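Local coordinates for protein antisigma-factor antagonist, STAS (Rhodobacter sphaeroides, PDB 3OIZ) that is the STAS domain of a membrane protein that is probably a SulP-like sulfate transporter, a fold shared with anti-sigma-factor antagonists, at residues 57-60 / 61-64. Numbering follows the deposited sequence.
Sequences WDIS and SVQA
Asp58 and Ser61 lock together at the start of helix 59-74, where Asp58 is the N-cap. Asp58 OD1 takes two bonds from one residue: Ser61 N at 2.9 Å, arriving nearly in line with the carboxylate C-O bond, and Ser61 OG at 2.7 Å, from the syn side but 32° out of the carboxylate plane. A chi1 of 50° brings OD1 to both donors. Aspartate suits this place because Ser61 N otherwise has only a weak, bent bond to Asp58 O, and its negative charge should be eased by the helix dipole; serine adds a short hydroxyl. An alanine at the cap would probably leave Ser61 N without its capping acceptor and the hydroxyl of buried Ser61 without this mate. Behind this tight cap, Val62 N bonds to Asp58 O at 3.1 Å. The side of Ile59 and Gln63 is looser and open to solvent: Ile59 CD1 merely brushes Val62 CG2 at 3.9 Å, and Gln63 CG lies 3.3 Å from Ile59 O, which accepts from Gln63 N. Asp58 OD2 accepts from Tyr28 N, Ser61 and apolar Val62 rest on Ile56 of strand 54-56, and small Ala64 packs closely against helix 31-36.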
# COMPACT_ATOMS: atom_id res chain seq x y z
N TRP A 57 5.61 11.52 -0.59
CA TRP A 57 6.05 12.92 -0.72
C TRP A 57 5.08 13.99 -0.24
O TRP A 57 5.45 15.19 -0.13
CB TRP A 57 6.42 13.18 -2.19
CG TRP A 57 7.70 12.49 -2.55
CD1 TRP A 57 7.85 11.30 -3.19
CD2 TRP A 57 9.03 12.95 -2.23
NE1 TRP A 57 9.19 11.01 -3.36
CE2 TRP A 57 9.94 12.00 -2.75
CE3 TRP A 57 9.53 14.10 -1.58
CZ2 TRP A 57 11.34 12.14 -2.64
CZ3 TRP A 57 10.93 14.24 -1.43
CH2 TRP A 57 11.82 13.27 -1.97
N ASP A 58 3.83 13.60 0.01
CA ASP A 58 2.82 14.57 0.37
C ASP A 58 1.70 13.95 1.17
O ASP A 58 1.59 12.70 1.28
CB ASP A 58 2.27 15.31 -0.88
CG ASP A 58 1.83 14.35 -2.00
OD1 ASP A 58 1.05 13.40 -1.73
OD2 ASP A 58 2.21 14.60 -3.17
N ILE A 59 0.85 14.79 1.74
CA ILE A 59 -0.15 14.29 2.67
C ILE A 59 -1.30 13.58 1.92
O ILE A 59 -1.89 12.64 2.44
CB ILE A 59 -0.63 15.40 3.61
CG1 ILE A 59 -1.14 14.81 4.94
CG2 ILE A 59 -1.66 16.24 2.94
CD1 ILE A 59 -0.03 14.06 5.70
N SER A 60 -1.56 13.96 0.67
CA SER A 60 -2.54 13.21 -0.15
C SER A 60 -2.12 11.75 -0.32
O SER A 60 -2.96 10.84 -0.29
CB SER A 60 -2.70 13.87 -1.52
OG SER A 60 -3.20 15.20 -1.39
N SER A 61 -0.80 11.53 -0.45
CA SER A 61 -0.30 10.17 -0.68
C SER A 61 -0.35 9.41 0.62
O SER A 61 -0.64 8.21 0.62
CB SER A 61 1.12 10.23 -1.28
OG SER A 61 1.02 10.81 -2.56
N VAL A 62 -0.12 10.10 1.74
CA VAL A 62 -0.36 9.45 3.07
C VAL A 62 -1.84 9.03 3.20
O VAL A 62 -2.17 7.90 3.61
CB VAL A 62 -0.05 10.40 4.25
CG1 VAL A 62 -0.39 9.71 5.56
CG2 VAL A 62 1.43 10.80 4.24
N GLN A 63 -2.75 9.96 2.85
CA GLN A 63 -4.20 9.68 2.99
C GLN A 63 -4.61 8.54 2.07
O GLN A 63 -5.52 7.77 2.42
CB GLN A 63 -4.97 10.96 2.66
CG GLN A 63 -4.85 11.97 3.80
CD GLN A 63 -5.51 13.28 3.42
OE1 GLN A 63 -5.49 13.70 2.26
NE2 GLN A 63 -6.14 13.93 4.39
N ALA A 64 -3.95 8.42 0.90
CA ALA A 64 -4.24 7.31 -0.02
C ALA A 64 -3.81 5.99 0.59
O ALA A 64 -4.56 4.98 0.52
CB ALA A 64 -3.55 7.55 -1.40